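Local structure of histidine acid phosphatase (Hafnia alvei, 4ARU) at residues Val350-Val355 with Val377-Pro382; Leu282-Thr287 with Cys393-Phe398; Ser58-Phe63 with Val355-Ala360. The protein belongs to the histidine acid phosphatases, in branch 2 of the histidine phosphatase superfamily, whose fold is built on a mixed beta sheet packed against helices. All blocks are in the same frame, centred on the assembly; numbering follows the deposited sequence. Where two conformers were deposited one is given.

Strand 348-356 ties the three contacts together. Interaction 1 pairs it with strand 375-378, interaction 3 packs its far end against helix 51-70, and interaction 2 lies beside V350, at the strand's beginning, where L282, L395 and F398 all touch that valine. Interactions 1 and 3 share V355. All three are largely buried, but interactions 1 and 3 are centred about 14 Å from the centre of the chain and interaction 2 about 23 Å. Their chemistry follows their place: backbone hydrogen bonds and a nearby potassium ion where strands meet, methyl and aromatic packing between a helix end and a helix start, and methionine packing between sheet and helix.

Interaction 1: residues Val350-Val355 with Val377-Pro382; sequences VSVNMV and VRLNIP. With K (potassium ion), chain E.
V352 overlaps two side chains of 377-382 at once, one with each methyl: CG1 meets CD1 of L379 at 4.0 Å, and CG2 meets CD1 of I381 at 4.1 Å. The division follows from its first torsion (chi1 -163°), which sends CG1 anti to the backbone N and leaves CG2 beside that N. The isoleucine crosses the valine at about a right angle, and it also touches F398 and L401 of helix 395-405. This packing accompanies an antiparallel strand pairing at one margin of the mixed sheet of the phosphatase fold. M354 and V377 are its hydrogen-bonded pair, joined in both directions by N-H to O bonds of 2.9 Å between M354 N and V377 O and between V377 N and M354 O. A third bond runs from L379 N to V352 O, with the donor nearly in line with the carbonyl. N353 and R378 form the non-hydrogen-bonded pair, their side chains side by side and pointing the same way on the face opposite M354 and V377. In the conformer described the amide and guanidinium planes stand 70° apart, and it is the arginine's backbone that the amide comes nearest, ND2 of N353 lying 3.4 Å from CA of R378. That ND2 also has a weak hydrogen bond to S376. Past L379 the two segments diverge, and a water spans the gap, accepting from V352 N at 2.8 Å and close enough to donate to L379 O. The next two residues bind potassium, through N380 OD1 (2.6 Å) and I381 O, in a shell completed by C384, Q387 and two waters. The Q387 amide is used at both ends: NE2 donates to L379 O and OE1 binds the ion.

Interaction 2: residues Leu282-Thr287 with Cys393-Phe398; sequences LGSNIT and CPLSTF
The ring of F398 meets L282 at one corner, where CD1 of the leucine rests 3.9 Å from CE2 and 4.2 Å from CZ, the two side chains crossing at about a right angle. The other flat groups are backbone peptides, approached by the methyls of L395: CD2 lies 3.7 Å from L282 O and 3.9 Å from G283 C. With CG anti to the backbone N (chi1 176°), L395 extends from the first turn of helix 395-405 toward the turn that ends helix 264-282. G283 closes that helix with a Schellman motif at positive phi, and beyond it CD1 of L395 reaches S284 OG at 4.0 Å. The contact therefore sets the end of one helix against the start of helix 395-405, which P394 precedes as N-cap; C393, just before P394, is disulfide-bonded to C384. V350 and F338 of the sheet also touch both L282 and F398. Apolar side chains make the contact, partly against backbone and hydroxyl oxygens, with no polar bond between the segments. Its chemistry is thus van der Waals packing, while L282 O and S284 OG are satisfied by R340 and S399, outside the two segments.

Interaction 3: residues Ser58-Phe63 with Val355-Ala360; sequences SLMGGF and VYQTLA
Three successive torsions of the same sign (chi1 -69°, chi2 -76°, chi3 -77°) coil M60, in the conformer described, so that its CG and SD pass along Q357 while its CE swings onto V355. The two long side chains slide past each other in opposite directions. CG of M60 lies 3.2 Å from OE1 of Q357, and SD is 3.7 Å from the same OE1. At the methionine's tip, CE is 3.8 Å from V355 O and 4.0 Å from V355 CG1. The same CG1 also touches F63, whose CE2 is 4.2 Å away, so one valine methyl is touched by residues almost a full turn apart on helix 51-70. This is helix-on-sheet packing, set where strand 348-356 runs out into a short loop and T358 then caps helix 359-363. Q357 is turned back toward helix 51-70, where its NE2 donates to the backbone oxygen of L56. That bond would fix the rotation of the amide, with OE1 turned to the methionine. M60 thus lies against the amide oxygen and the V355 carbonyl oxygen as well as a valine methyl, which implies a division of the amide: NE2 is satisfied by L56 O, while OE1 and CD lie against CG and SD of M60.

Interaction 1: residues Val350-Val355 with Val377-Pro382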
ATOM      1  N   VAL A 350     -20.168  -3.480  -4.828  1.00  8.61           N
ATOM      2  CA  VAL A 350     -18.766  -3.567  -4.439  1.00  8.47           C
ATOM      3  C   VAL A 350     -18.646  -3.202  -2.974  1.00  8.42           C
ATOM      4  O   VAL A 350     -19.234  -2.181  -2.533  1.00  8.68           O
ATOM      5  CB  VAL A 350     -17.864  -2.595  -5.267  1.00  8.61           C
ATOM      6  CG1 VAL A 350     -16.388  -2.672  -4.824  1.00  8.31           C
ATOM      7  CG2 VAL A 350     -18.021  -2.794  -6.773  1.00  9.24           C
ATOM      8  N   SER A 351     -17.964  -4.020  -2.199  1.00  8.13           N
ATOM      9  CA  SER A 351     -17.506  -3.693  -0.853  0.50  8.38           C
ATOM     10  C   SER A 351     -15.980  -3.529  -0.884  1.00  7.69           C
ATOM     11  O   SER A 351     -15.306  -4.204  -1.677  1.00  7.33           O
ATOM     12  CB  SER A 351     -17.863  -4.836   0.096  0.50  9.36           C
ATOM     13  OG  SER A 351     -17.744  -4.450   1.450  0.50 10.44           O
ATOM     14  N   VAL A 352     -15.446  -2.695  -0.015  1.00  7.41           N
ATOM     15  CA  VAL A 352     -13.984  -2.533   0.065  1.00  7.39           C
ATOM     16  C   VAL A 352     -13.541  -2.604   1.508  1.00  7.62           C
ATOM     17  O   VAL A 352     -14.077  -1.926   2.361  1.00  8.04           O
ATOM     18  CB  VAL A 352     -13.476  -1.223  -0.583  1.00  7.38           C
ATOM     19  CG1 VAL A 352     -11.995  -1.295  -0.849  1.00  7.30           C
ATOM     20  CG2 VAL A 352     -14.196  -0.877  -1.830  1.00  7.73           C
ATOM     21  N   ASN A 353     -12.556  -3.451   1.772  1.00  7.98           N
ATOM     22  CA  ASN A 353     -11.940  -3.537   3.096  1.00  8.52           C
ATOM     23  C   ASN A 353     -10.442  -3.376   3.003  1.00  7.91           C
ATOM     24  O   ASN A 353      -9.838  -3.800   2.028  1.00  7.55           O
ATOM     25  CB  ASN A 353     -12.205  -4.891   3.763  1.00  9.78           C
ATOM     26  CG  ASN A 353     -13.647  -5.031   4.259  1.00 12.39           C
ATOM     27  OD1 ASN A 353     -14.547  -5.154   3.453  1.00 16.53           O
ATOM     28  ND2 ASN A 353     -13.844  -5.023   5.572  1.00 14.21           N
ATOM     29  N   MET A 354      -9.854  -2.792   4.026  1.00  7.79           N
ATOM     30  CA  MET A 354      -8.407  -2.834   4.206  0.67  7.61           C
ATOM     31  C   MET A 354      -8.116  -3.996   5.116  1.00  8.00           C
ATOM     32  O   MET A 354      -8.526  -3.963   6.259  1.00  8.43           O
ATOM     33  CB  MET A 354      -7.861  -1.536   4.805  0.67  7.82           C
ATOM     34  CG  MET A 354      -6.362  -1.399   4.743  0.67  7.63           C
ATOM     35  SD  MET A 354      -5.733  -1.270   3.010  0.67  6.84           S
ATOM     36  CE  MET A 354      -4.044  -1.384   3.607  0.67  7.08           C
ATOM     37  N   VAL A 355      -7.372  -4.981   4.616  1.00  7.33           N
ATOM     38  CA  VAL A 355      -7.090  -6.207   5.391  1.00  7.45           C
ATOM     39  C   VAL A 355      -5.589  -6.265   5.643  1.00  7.17           C
ATOM     40  O   VAL A 355      -4.799  -5.969   4.740  1.00  8.12           O
ATOM     41  CB  VAL A 355      -7.563  -7.447   4.612  1.00  7.65           C
ATOM     42  CG1 VAL A 355      -7.270  -8.748   5.366  1.00  8.21           C
ATOM     43  CG2 VAL A 355      -9.062  -7.349   4.349  1.00  8.15           C
ATOM     44  N   VAL A 377     -10.746  -3.449   8.092  1.00  9.65           N
ATOM     45  CA  VAL A 377     -11.539  -2.238   8.261  1.00  9.88           C
ATOM     46  C   VAL A 377     -12.408  -2.093   7.023  1.00  9.78           C
ATOM     47  O   VAL A 377     -11.896  -2.044   5.903  1.00  8.86           O
ATOM     48  CB  VAL A 377     -10.646  -1.004   8.441  1.00  9.96           C
ATOM     49  CG1 VAL A 377     -11.478   0.265   8.483  1.00 10.55           C
ATOM     50  CG2 VAL A 377      -9.858  -1.136   9.735  1.00 10.40           C
ATOM     51  N   ARG A 378     -13.714  -2.005   7.212  1.00 10.08           N
ATOM     52  CA  ARG A 378     -14.637  -1.791   6.125  0.50 10.41           C
ATOM     53  C   ARG A 378     -14.605  -0.306   5.758  1.00 10.37           C
ATOM     54  O   ARG A 378     -14.693   0.557   6.633  1.00 11.58           O
ATOM     55  CB  ARG A 378     -16.046  -2.194   6.559  0.50 11.56           C
ATOM     56  CG  ARG A 378     -16.939  -2.534   5.384  0.50 12.23           C
ATOM     57  CD  ARG A 378     -18.107  -3.417   5.793  0.50 12.79           C
ATOM     58  NE  ARG A 378     -18.938  -2.778   6.798  0.50 13.88           N
ATOM     59  CZ  ARG A 378     -19.933  -3.361   7.474  0.50 14.50           C
ATOM     60  NH1 ARG A 378     -20.244  -4.637   7.273  0.50 14.91           N
ATOM     61  NH2 ARG A 378     -20.642  -2.653   8.350  0.50 15.43           N
ATOM     62  N   LEU A 379     -14.509  -0.004   4.484  1.00  8.73           N
ATOM     63  CA  LEU A 379     -14.331   1.364   4.007  1.00  8.35           C
ATOM     64  C   LEU A 379     -15.560   2.026   3.424  1.00  8.46           C
ATOM     65  O   LEU A 379     -16.328   1.468   2.619  1.00  8.69           O
ATOM     66  CB  LEU A 379     -13.210   1.397   2.949  1.00  7.95           C
ATOM     67  CG  LEU A 379     -11.885   0.808   3.450  1.00  7.84           C
ATOM     68  CD1 LEU A 379     -10.843   0.827   2.317  1.00  7.30           C
ATOM     69  CD2 LEU A 379     -11.338   1.582   4.620  1.00  8.27           C
ATOM     70  N   ASN A 380     -15.676   3.295   3.776  1.00  9.10           N
ATOM     71  CA  ASN A 380     -16.636   4.203   3.219  1.00  9.67           C
ATOM     72  C   ASN A 380     -16.077   4.811   1.953  1.00  9.28           C
ATOM     73  O   ASN A 380     -14.912   5.208   1.912  1.00  9.26           O
ATOM     74  CB  ASN A 380     -16.922   5.337   4.203  1.00 10.92           C
ATOM     75  CG  ASN A 380     -17.937   6.324   3.666  1.00 12.23           C
ATOM     76  OD1 ASN A 380     -18.996   5.923   3.230  1.00 14.64           O
ATOM     77  ND2 ASN A 380     -17.629   7.619   3.731  1.00 13.71           N
ATOM     78  N   ILE A 381     -16.885   4.862   0.922  1.00  9.20           N
ATOM     79  CA  ILE A 381     -16.576   5.590  -0.310  1.00  9.56           C
ATOM     80  C   ILE A 381     -17.441   6.843  -0.325  1.00 10.45           C
ATOM     81  O   ILE A 381     -18.647   6.750  -0.527  1.00 11.16           O
ATOM     82  CB  ILE A 381     -16.814   4.746  -1.584  1.00  9.82           C
ATOM     83  CG1 ILE A 381     -16.011   3.441  -1.559  1.00  9.78           C
ATOM     84  CG2 ILE A 381     -16.561   5.598  -2.844  1.00  9.83           C
ATOM     85  CD1 ILE A 381     -16.464   2.464  -2.619  1.00 10.59           C
ATOM     86  N   PRO A 382     -16.854   8.008  -0.058  1.00 11.10           N
ATOM     87  CA  PRO A 382     -17.745   9.157   0.172  1.00 11.63           C
ATOM     88  C   PRO A 382     -18.574   9.554  -1.021  1.00 11.69           C
ATOM     89  O   PRO A 382     -19.725   9.990  -0.849  1.00 12.55           O
ATOM     90  CB  PRO A 382     -16.785  10.277   0.602  1.00 11.96           C
ATOM     91  CG  PRO A 382     -15.595   9.593   1.084  1.00 12.14           C
ATOM     92  CD  PRO A 382     -15.464   8.308   0.333  1.00 10.99           C
TER
HETATM   93  K     K E1417     -20.699   6.331   1.257  1.00 11.16           K
HETATM   94  O   HOH W   1     -17.116  -1.151   1.663  1.00  9.37           O
HETATM   95  O   HOH W   2     -21.319   8.987   1.213  1.00 15.75           O
HETATM   96  O   HOH W   3     -22.800   6.075   2.962  1.00 20.65           O

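Interaction 2: residues Leu282-Thr287 with Cys393-Phe398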
ATOM      1  N   LEU A 282     -14.091  -6.127 -11.538  1.00  8.80           N
ATOM      2  CA  LEU A 282     -15.299  -6.209 -10.710  1.00  8.83           C
ATOM      3  C   LEU A 282     -16.570  -6.222 -11.522  1.00  9.68           C
ATOM      4  O   LEU A 282     -17.654  -6.440 -10.970  1.00  9.70           O
ATOM      5  CB  LEU A 282     -15.323  -5.064  -9.705  1.00  8.37           C
ATOM      6  CG  LEU A 282     -14.246  -5.063  -8.643  1.00  7.97           C
ATOM      7  CD1 LEU A 282     -14.126  -3.710  -7.949  1.00  8.00           C
ATOM      8  CD2 LEU A 282     -14.506  -6.125  -7.597  1.00  7.73           C
ATOM      9  N   GLY A 283     -16.438  -5.942 -12.813  1.00 10.21           N
ATOM     10  CA  GLY A 283     -17.568  -6.007 -13.741  1.00 11.11           C
ATOM     11  C   GLY A 283     -17.983  -4.694 -14.406  1.00 11.81           C
ATOM     12  O   GLY A 283     -18.970  -4.689 -15.132  1.00 12.46           O
ATOM     13  N   SER A 284     -17.235  -3.606 -14.205  1.00 11.87           N
ATOM     14  CA  SER A 284     -17.537  -2.356 -14.884  1.00 13.30           C
ATOM     15  C   SER A 284     -17.362  -2.511 -16.363  1.00 15.82           C
ATOM     16  O   SER A 284     -16.407  -3.149 -16.809  1.00 15.82           O
ATOM     17  CB  SER A 284     -16.657  -1.206 -14.406  1.00 12.61           C
ATOM     18  OG  SER A 284     -16.690  -1.063 -13.009  1.00 12.72           O
ATOM     19  N   ASN A 285     -18.307  -1.934 -17.117  1.00 18.52           N
ATOM     20  CA  ASN A 285     -18.381  -2.088 -18.570  1.00 21.76           C
ATOM     21  C   ASN A 285     -17.498  -1.058 -19.252  1.00 21.74           C
ATOM     22  O   ASN A 285     -17.982  -0.085 -19.853  1.00 22.86           O
ATOM     23  CB  ASN A 285     -19.818  -1.984 -19.101  1.00 25.42           C
ATOM     24  CG  ASN A 285     -19.900  -2.297 -20.586  1.00 28.99           C
ATOM     25  OD1 ASN A 285     -19.192  -3.182 -21.084  1.00 32.08           O
ATOM     26  ND2 ASN A 285     -20.762  -1.581 -21.308  1.00 32.74           N
ATOM     27  N   ILE A 286     -16.198  -1.277 -19.127  1.00 20.92           N
ATOM     28  CA  ILE A 286     -15.207  -0.349 -19.612  1.00 20.68           C
ATOM     29  C   ILE A 286     -14.087  -1.056 -20.352  1.00 21.00           C
ATOM     30  O   ILE A 286     -13.913  -2.280 -20.263  1.00 22.52           O
ATOM     31  CB  ILE A 286     -14.615   0.489 -18.459  1.00 19.05           C
ATOM     32  CG1 ILE A 286     -13.981  -0.393 -17.384  1.00 18.33           C
ATOM     33  CG2 ILE A 286     -15.697   1.343 -17.831  1.00 19.63           C
ATOM     34  CD1 ILE A 286     -13.469   0.412 -16.228  1.00 17.76           C
ATOM     35  N   THR A 287     -13.306  -0.250 -21.055  1.00 21.50           N
ATOM     36  CA  THR A 287     -12.121  -0.705 -21.752  1.00 21.88           C
ATOM     37  C   THR A 287     -10.946  -0.671 -20.786  1.00 20.60           C
ATOM     38  O   THR A 287     -10.696   0.332 -20.124  1.00 20.17           O
ATOM     39  CB  THR A 287     -11.873   0.214 -22.974  1.00 23.14           C
ATOM     40  OG1 THR A 287     -12.961   0.101 -23.908  1.00 27.28           O
ATOM     41  CG2 THR A 287     -10.528  -0.114 -23.635  1.00 23.61           C
ATOM     42  N   CYS A 393     -21.585  -0.734  -2.025  1.00  8.96           N
ATOM     43  CA  CYS A 393     -21.748   0.314  -3.004  1.00  9.63           C
ATOM     44  C   CYS A 393     -22.301  -0.301  -4.284  1.00  9.66           C
ATOM     45  O   CYS A 393     -21.631  -1.148  -4.851  1.00  9.33           O
ATOM     46  CB  CYS A 393     -20.363   0.929  -3.287  1.00 10.29           C
ATOM     47  SG  CYS A 393     -20.378   2.256  -4.516  1.00 12.52           S
ATOM     48  N   PRO A 394     -23.463   0.119  -4.794  1.00  9.82           N
ATOM     49  CA  PRO A 394     -23.924  -0.430  -6.085  1.00 10.37           C
ATOM     50  C   PRO A 394     -22.836  -0.349  -7.162  1.00 10.60           C
ATOM     51  O   PRO A 394     -22.164   0.663  -7.280  1.00 10.37           O
ATOM     52  CB  PRO A 394     -25.088   0.456  -6.503  1.00 10.98           C
ATOM     53  CG  PRO A 394     -25.520   1.171  -5.299  1.00 11.06           C
ATOM     54  CD  PRO A 394     -24.363   1.220  -4.341  1.00 10.30           C
ATOM     55  N   LEU A 395     -22.593  -1.442  -7.874  1.00 10.86           N
ATOM     56  CA  LEU A 395     -21.538  -1.449  -8.880  1.00 11.12           C
ATOM     57  C   LEU A 395     -21.772  -0.340  -9.913  1.00 11.66           C
ATOM     58  O   LEU A 395     -20.814   0.301 -10.353  1.00 11.94           O
ATOM     59  CB  LEU A 395     -21.474  -2.805  -9.599  1.00 11.64           C
ATOM     60  CG  LEU A 395     -20.459  -2.865 -10.751  1.00 11.94           C
ATOM     61  CD1 LEU A 395     -19.055  -2.622 -10.250  1.00 11.46           C
ATOM     62  CD2 LEU A 395     -20.553  -4.199 -11.449  1.00 12.70           C
ATOM     63  N   SER A 396     -23.026  -0.095 -10.281  1.00 12.50           N
ATOM     64  CA  SER A 396     -23.340   0.928 -11.269  1.00 13.43           C
ATOM     65  C   SER A 396     -22.868   2.292 -10.763  1.00 13.10           C
ATOM     66  O   SER A 396     -22.346   3.106 -11.528  1.00 14.23           O
ATOM     67  CB  SER A 396     -24.831   0.894 -11.559  1.00 14.67           C
ATOM     68  OG  SER A 396     -25.644   0.927 -10.376  1.00 15.58           O
ATOM     69  N   THR A 397     -22.978   2.548  -9.473  1.00 11.64           N
ATOM     70  CA  THR A 397     -22.452   3.784  -8.918  1.00 11.24           C
ATOM     71  C   THR A 397     -20.925   3.765  -8.844  1.00 10.46           C
ATOM     72  O   THR A 397     -20.253   4.745  -9.198  1.00 10.60           O
ATOM     73  CB  THR A 397     -23.056   4.078  -7.519  1.00 11.19           C
ATOM     74  OG1 THR A 397     -24.456   4.129  -7.646  1.00 11.68           O
ATOM     75  CG2 THR A 397     -22.461   5.385  -6.952  1.00 11.07           C
ATOM     76  N   PHE A 398     -20.344   2.675  -8.359  1.00  9.53           N
ATOM     77  CA  PHE A 398     -18.889   2.525  -8.268  1.00  8.99           C
ATOM     78  C   PHE A 398     -18.271   2.812  -9.634  1.00  9.33           C
ATOM     79  O   PHE A 398     -17.272   3.568  -9.715  1.00  9.50           O
ATOM     80  CB  PHE A 398     -18.553   1.109  -7.824  1.00  8.64           C
ATOM     81  CG  PHE A 398     -17.075   0.861  -7.651  1.00  8.02           C
ATOM     82  CD1 PHE A 398     -16.434   1.204  -6.459  1.00  7.65           C
ATOM     83  CD2 PHE A 398     -16.329   0.255  -8.648  1.00  7.99           C
ATOM     84  CE1 PHE A 398     -15.098   1.004  -6.284  1.00  7.31           C
ATOM     85  CE2 PHE A 398     -14.983   0.075  -8.493  1.00  7.58           C
ATOM     86  CZ  PHE A 398     -14.370   0.408  -7.308  1.00  7.06           C
TER

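Interaction 3: residues Ser58-Phe63 with Val355-Ala360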
ATOM      1  N   SER A  58       2.634 -15.427   3.289  1.00  6.76           N
ATOM      2  CA  SER A  58       1.949 -16.728   3.216  0.50  7.37           C
ATOM      3  C   SER A  58       0.899 -16.872   4.325  1.00  7.64           C
ATOM      4  O   SER A  58      -0.147 -17.461   4.080  1.00  7.76           O
ATOM      5  CB  SER A  58       2.944 -17.884   3.251  0.50  7.98           C
ATOM      6  OG  SER A  58       3.415 -18.142   4.558  0.50  8.53           O
ATOM      7  N   LEU A  59       1.161 -16.291   5.506  1.00  7.62           N
ATOM      8  CA  LEU A  59       0.159 -16.352   6.593  1.00  8.13           C
ATOM      9  C   LEU A  59      -1.110 -15.599   6.120  1.00  7.73           C
ATOM     10  O   LEU A  59      -2.245 -16.069   6.345  1.00  8.41           O
ATOM     11  CB  LEU A  59       0.700 -15.775   7.927  1.00  8.24           C
ATOM     12  CG  LEU A  59       1.813 -16.570   8.559  1.00  8.90           C
ATOM     13  CD1 LEU A  59       2.278 -15.855   9.840  1.00  9.40           C
ATOM     14  CD2 LEU A  59       1.419 -18.005   8.876  1.00  9.53           C
ATOM     15  N   MET A  60      -0.953 -14.450   5.492  1.00  7.57           N
ATOM     16  CA  MET A  60      -2.084 -13.736   4.880  0.67  7.72           C
ATOM     17  C   MET A  60      -2.790 -14.582   3.823  1.00  7.68           C
ATOM     18  O   MET A  60      -4.022 -14.629   3.795  1.00  7.65           O
ATOM     19  CB  MET A  60      -1.671 -12.385   4.294  0.67  8.02           C
ATOM     20  CG  MET A  60      -1.298 -11.368   5.352  0.67  8.13           C
ATOM     21  SD  MET A  60      -2.739 -10.672   6.186  0.67  9.04           S
ATOM     22  CE  MET A  60      -3.370  -9.508   4.976  0.67  8.81           C
ATOM     23  N   GLY A  61      -2.021 -15.253   2.962  1.00  7.29           N
ATOM     24  CA  GLY A  61      -2.620 -16.161   1.963  1.00  7.61           C
ATOM     25  C   GLY A  61      -3.511 -17.197   2.621  1.00  7.92           C
ATOM     26  O   GLY A  61      -4.601 -17.479   2.125  1.00  7.87           O
ATOM     27  N   GLY A  62      -3.037 -17.801   3.699  1.00  8.34           N
ATOM     28  CA  GLY A  62      -3.818 -18.787   4.479  1.00  9.06           C
ATOM     29  C   GLY A  62      -5.083 -18.167   5.035  1.00  9.34           C
ATOM     30  O   GLY A  62      -6.114 -18.829   5.075  1.00  9.95           O
ATOM     31  N   PHE A  63      -5.005 -16.932   5.489  1.00  8.93           N
ATOM     32  CA  PHE A  63      -6.198 -16.257   6.005  1.00  9.39           C
ATOM     33  C   PHE A  63      -7.204 -16.033   4.877  1.00  9.01           C
ATOM     34  O   PHE A  63      -8.404 -16.320   5.024  1.00  8.85           O
ATOM     35  CB  PHE A  63      -5.827 -14.924   6.644  1.00  9.74           C
ATOM     36  CG  PHE A  63      -7.038 -14.156   7.116  1.00 10.46           C
ATOM     37  CD1 PHE A  63      -7.762 -14.605   8.219  1.00 11.54           C
ATOM     38  CD2 PHE A  63      -7.508 -13.069   6.395  1.00 10.74           C
ATOM     39  CE1 PHE A  63      -8.913 -13.923   8.643  1.00 12.08           C
ATOM     40  CE2 PHE A  63      -8.651 -12.395   6.800  1.00 11.56           C
ATOM     41  CZ  PHE A  63      -9.345 -12.838   7.928  1.00 11.87           C
ATOM     42  N   VAL A 355      -7.372  -4.981   4.616  1.00  7.33           N
ATOM     43  CA  VAL A 355      -7.090  -6.207   5.391  1.00  7.45           C
ATOM     44  C   VAL A 355      -5.589  -6.265   5.643  1.00  7.17           C
ATOM     45  O   VAL A 355      -4.799  -5.969   4.740  1.00  8.12           O
ATOM     46  CB  VAL A 355      -7.563  -7.447   4.612  1.00  7.65           C
ATOM     47  CG1 VAL A 355      -7.270  -8.748   5.366  1.00  8.21           C
ATOM     48  CG2 VAL A 355      -9.062  -7.349   4.349  1.00  8.15           C
ATOM     49  N   TYR A 356      -5.211  -6.546   6.870  1.00  6.64           N
ATOM     50  CA  TYR A 356      -3.824  -6.340   7.323  1.00  6.50           C
ATOM     51  C   TYR A 356      -3.482  -7.091   8.571  1.00  6.72           C
ATOM     52  O   TYR A 356      -4.356  -7.487   9.324  1.00  6.90           O
ATOM     53  CB  TYR A 356      -3.609  -4.842   7.562  1.00  6.71           C
ATOM     54  CG  TYR A 356      -4.430  -4.362   8.736  1.00  6.82           C
ATOM     55  CD1 TYR A 356      -5.786  -4.089   8.614  1.00  6.98           C
ATOM     56  CD2 TYR A 356      -3.865  -4.233  10.030  1.00  7.29           C
ATOM     57  CE1 TYR A 356      -6.524  -3.643   9.677  1.00  7.51           C
ATOM     58  CE2 TYR A 356      -4.611  -3.847  11.104  1.00  7.83           C
ATOM     59  CZ  TYR A 356      -5.970  -3.582  10.924  1.00  7.70           C
ATOM     60  OH  TYR A 356      -6.720  -3.206  11.998  1.00  8.63           O
ATOM     61  N   GLN A 357      -2.180  -7.291   8.757  1.00  6.43           N
ATOM     62  CA  GLN A 357      -1.644  -7.726  10.009  1.00  6.93           C
ATOM     63  C   GLN A 357      -1.371  -6.525  10.913  1.00  6.92           C
ATOM     64  O   GLN A 357      -0.767  -5.532  10.485  1.00  6.84           O
ATOM     65  CB  GLN A 357      -0.366  -8.505   9.782  1.00  7.13           C
ATOM     66  CG  GLN A 357      -0.628  -9.906   9.239  1.00  7.36           C
ATOM     67  CD  GLN A 357       0.407 -10.374   8.239  1.00  7.42           C
ATOM     68  OE1 GLN A 357       0.652  -9.704   7.218  1.00  7.25           O
ATOM     69  NE2 GLN A 357       0.886 -11.586   8.430  1.00  7.68           N
ATOM     70  N   THR A 358      -1.804  -6.648  12.153  1.00  7.15           N
ATOM     71  CA  THR A 358      -1.420  -5.695  13.186  1.00  7.45           C
ATOM     72  C   THR A 358       0.071  -5.702  13.378  1.00  7.55           C
ATOM     73  O   THR A 358       0.791  -6.617  12.955  1.00  7.11           O
ATOM     74  CB  THR A 358      -2.098  -5.957  14.529  1.00  8.08           C
ATOM     75  OG1 THR A 358      -1.587  -7.169  15.092  1.00  8.32           O
ATOM     76  CG2 THR A 358      -3.589  -6.024  14.435  1.00  8.01           C
ATOM     77  N   LEU A 359       0.586  -4.662  14.004  1.00  8.28           N
ATOM     78  CA  LEU A 359       1.998  -4.608  14.296  1.00  8.95           C
ATOM     79  C   LEU A 359       2.466  -5.828  15.113  1.00  8.64           C
ATOM     80  O   LEU A 359       3.523  -6.412  14.811  1.00  8.04           O
ATOM     81  CB  LEU A 359       2.392  -3.285  15.001  1.00 10.76           C
ATOM     82  CG  LEU A 359       3.902  -2.970  15.000  1.00 12.09           C
ATOM     83  CD1 LEU A 359       4.541  -2.985  13.623  1.00 12.77           C
ATOM     84  CD2 LEU A 359       4.101  -1.628  15.734  1.00 13.70           C
ATOM     85  N   ALA A 360       1.637  -6.221  16.078  1.00  8.44           N
ATOM     86  CA  ALA A 360       1.901  -7.414  16.895  1.00  8.85           C
ATOM     87  C   ALA A 360       1.860  -8.701  16.044  1.00  8.54           C
ATOM     88  O   ALA A 360       2.679  -9.607  16.246  1.00  8.74           O
ATOM     89  CB  ALA A 360       0.897  -7.530  18.009  1.00  9.46           C
TER